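Local coordinates for protein methylglyoxal reductase (NADPH-dependent) (Candida albicans SC5314, PDB 6KWS) that probably reduces methylglyoxal with NADPH as the hydride donor, as a member of the dihydroflavonol-4-reductase branch of the epimerase/dehydratase family, at residues P1-V6 against N25-G30. The protein carries 1 engineered substitution. Residues are numbered along the deposited sequence; the frame is centred on the assembly and turned at random.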
loop_
_atom_site.group_PDB
_atom_site.type_symbol
_atom_site.label_atom_id
_atom_site.label_comp_id
_atom_site.label_asym_id
_atom_site.label_seq_id
_atom_site.Cartn_x
_atom_site.Cartn_y
_atom_site.Cartn_z
ATOM N N PRO A 1 4.296 17.149 21.468
ATOM C CA PRO A 1 4.848 15.780 21.406
ATOM C C PRO A 1 3.792 14.706 21.097
ATOM O O PRO A 1 3.475 13.918 21.985
ATOM C CB PRO A 1 5.428 15.570 22.816
ATOM C CG PRO A 1 4.722 16.603 23.690
ATOM C CD PRO A 1 4.496 17.781 22.788
ATOM N N ILE A 2 3.280 14.651 19.860
ATOM C CA ILE A 2 2.041 13.933 19.559
ATOM C C ILE A 2 2.333 12.505 19.092
ATOM O O ILE A 2 3.336 12.232 18.429
ATOM C CB ILE A 2 1.219 14.754 18.541
ATOM C CG1 ILE A 2 0.044 13.978 17.971
ATOM C CG2 ILE A 2 2.089 15.290 17.449
ATOM C CD1 ILE A 2 -0.799 14.826 17.027
ATOM N N THR A 3 1.450 11.580 19.465
ATOM C CA THR A 3 1.703 10.144 19.431
ATOM C C THR A 3 0.856 9.468 18.359
ATOM O O THR A 3 -0.358 9.689 18.286
ATOM C CB THR A 3 1.398 9.518 20.803
ATOM O OG1 THR A 3 2.368 9.957 21.760
ATOM C CG2 THR A 3 1.399 7.990 20.758
ATOM N N VAL A 4 1.484 8.591 17.571
ATOM C CA VAL A 4 0.841 7.935 16.438
ATOM C C VAL A 4 0.951 6.430 16.602
ATOM O O VAL A 4 2.045 5.914 16.850
ATOM C CB VAL A 4 1.475 8.372 15.108
ATOM C CG1 VAL A 4 0.837 7.617 13.972
ATOM C CG2 VAL A 4 1.302 9.872 14.920
ATOM N N ILE A 5 -0.171 5.726 16.440
ATOM C CA ILE A 5 -0.181 4.266 16.406
ATOM C C ILE A 5 -0.168 3.798 14.955
ATOM O O ILE A 5 -0.974 4.257 14.136
ATOM C CB ILE A 5 -1.394 3.683 17.140
ATOM C CG1 ILE A 5 -1.504 4.265 18.545
ATOM C CG2 ILE A 5 -1.271 2.166 17.200
ATOM C CD1 ILE A 5 -2.671 3.691 19.340
ATOM N N VAL A 6 0.726 2.867 14.643
ATOM C CA VAL A 6 0.855 2.320 13.306
ATOM C C VAL A 6 0.760 0.809 13.424
ATOM O O VAL A 6 1.596 0.183 14.084
ATOM C CB VAL A 6 2.181 2.732 12.644
ATOM C CG1 VAL A 6 2.318 2.040 11.290
ATOM C CG2 VAL A 6 2.287 4.280 12.499
ATOM N N ASN A 25 9.680 13.864 14.426
ATOM C CA ASN A 25 9.622 13.884 15.888
ATOM C C ASN A 25 8.228 13.558 16.432
ATOM O O ASN A 25 7.804 14.117 17.449
ATOM C CB ASN A 25 10.128 15.226 16.438
ATOM C CG ASN A 25 11.509 15.609 15.879
ATOM O OD1 ASN A 25 12.449 14.796 15.873
ATOM N ND2 ASN A 25 11.626 16.845 15.387
ATOM N N TYR A 26 7.507 12.649 15.782
ATOM C CA TYR A 26 6.349 12.046 16.425
ATOM C C TYR A 26 6.783 10.911 17.342
ATOM O O TYR A 26 7.847 10.308 17.169
ATOM C CB TYR A 26 5.360 11.499 15.401
ATOM C CG TYR A 26 4.656 12.546 14.582
ATOM C CD1 TYR A 26 3.485 13.153 15.052
ATOM C CD2 TYR A 26 5.144 12.918 13.324
ATOM C CE1 TYR A 26 2.828 14.097 14.296
ATOM C CE2 TYR A 26 4.490 13.863 12.560
ATOM C CZ TYR A 26 3.334 14.450 13.052
ATOM O OH TYR A 26 2.684 15.399 12.300
ATOM N N GLN A 27 5.951 10.613 18.326
ATOM C CA GLN A 27 6.147 9.405 19.110
ATOM C C GLN A 27 5.342 8.299 18.440
ATOM O O GLN A 27 4.124 8.426 18.258
ATOM C CB GLN A 27 5.752 9.612 20.574
ATOM C CG GLN A 27 6.853 10.316 21.375
ATOM C CD GLN A 27 6.826 9.977 22.855
ATOM O OE1 GLN A 27 6.232 10.703 23.666
ATOM N NE2 GLN A 27 7.472 8.862 23.218
ATOM N N VAL A 28 6.028 7.239 18.031
ATOM C CA VAL A 28 5.423 6.174 17.247
ATOM C C VAL A 28 5.273 4.937 18.116
ATOM O O VAL A 28 6.216 4.524 18.801
ATOM C CB VAL A 28 6.249 5.869 15.990
ATOM C CG1 VAL A 28 5.509 4.877 15.102
ATOM C CG2 VAL A 28 6.515 7.163 15.255
ATOM N N ILE A 29 4.085 4.359 18.091
ATOM C CA ILE A 29 3.827 3.059 18.678
ATOM C C ILE A 29 3.419 2.149 17.535
ATOM O O ILE A 29 2.324 2.291 16.973
ATOM C CB ILE A 29 2.737 3.105 19.752
ATOM C CG1 ILE A 29 3.089 4.128 20.826
ATOM C CG2 ILE A 29 2.521 1.710 20.339
ATOM C CD1 ILE A 29 1.897 4.503 21.672
ATOM N N GLY A 30 4.283 1.228 17.178
ATOM C CA GLY A 30 3.958 0.298 16.130
ATOM C C GLY A 30 3.355 -0.951 16.723
ATOM O O GLY A 30 3.680 -1.347 17.830
#
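Ile29, Gln27 and Tyr26 of segment 25-30 lie against the start of the chain, where strands 3-7 and 27-32 run parallel as the first two strands in chain order of the Rossmann fold. Helix 12-23 makes the beta-alpha-beta crossover between them. Ile29 supplies two rungs of the parallel hydrogen-bond ladder: its N donates to Val4 O at 2.8 Å, nearly straight at 173°, and its O receives Val6 N at 2.9 Å. Two residues earlier Gln27 does the same, its N reaching Ile2 O at 3.1 Å and its O taking Val4 N, so the N and O of Val4 are both tied to strand 27-32. On the sheet face of Thr3, Gln27 and Ile29, chi1 of -69° sets Thr3 OG1 beside the backbone N, 3.6 Å from Gln27 CB, and swings CG2 opposite that N, where it meets Ile29 CD1 at 3.6 Å. On the other face Val4 and Val6 pack on Leu21, and Val28 on Leu22, of helix 12-23; Val6 also touches Leu79 of strand 75-80, and its side chain lies close to that of Leu81, an NADPH-binding residue. Just before strand 27-32, Tyr26 stands alongside Ile2, and Val4 CG2 approaches its ring obliquely, 3.9 Å from CD1. Ile2 brings its CG2 methyl to 3.5 Å from Tyr26 CE1, and Ile2 O lies in the ring plane at the edge, 3.5 Å from Tyr26 CD1.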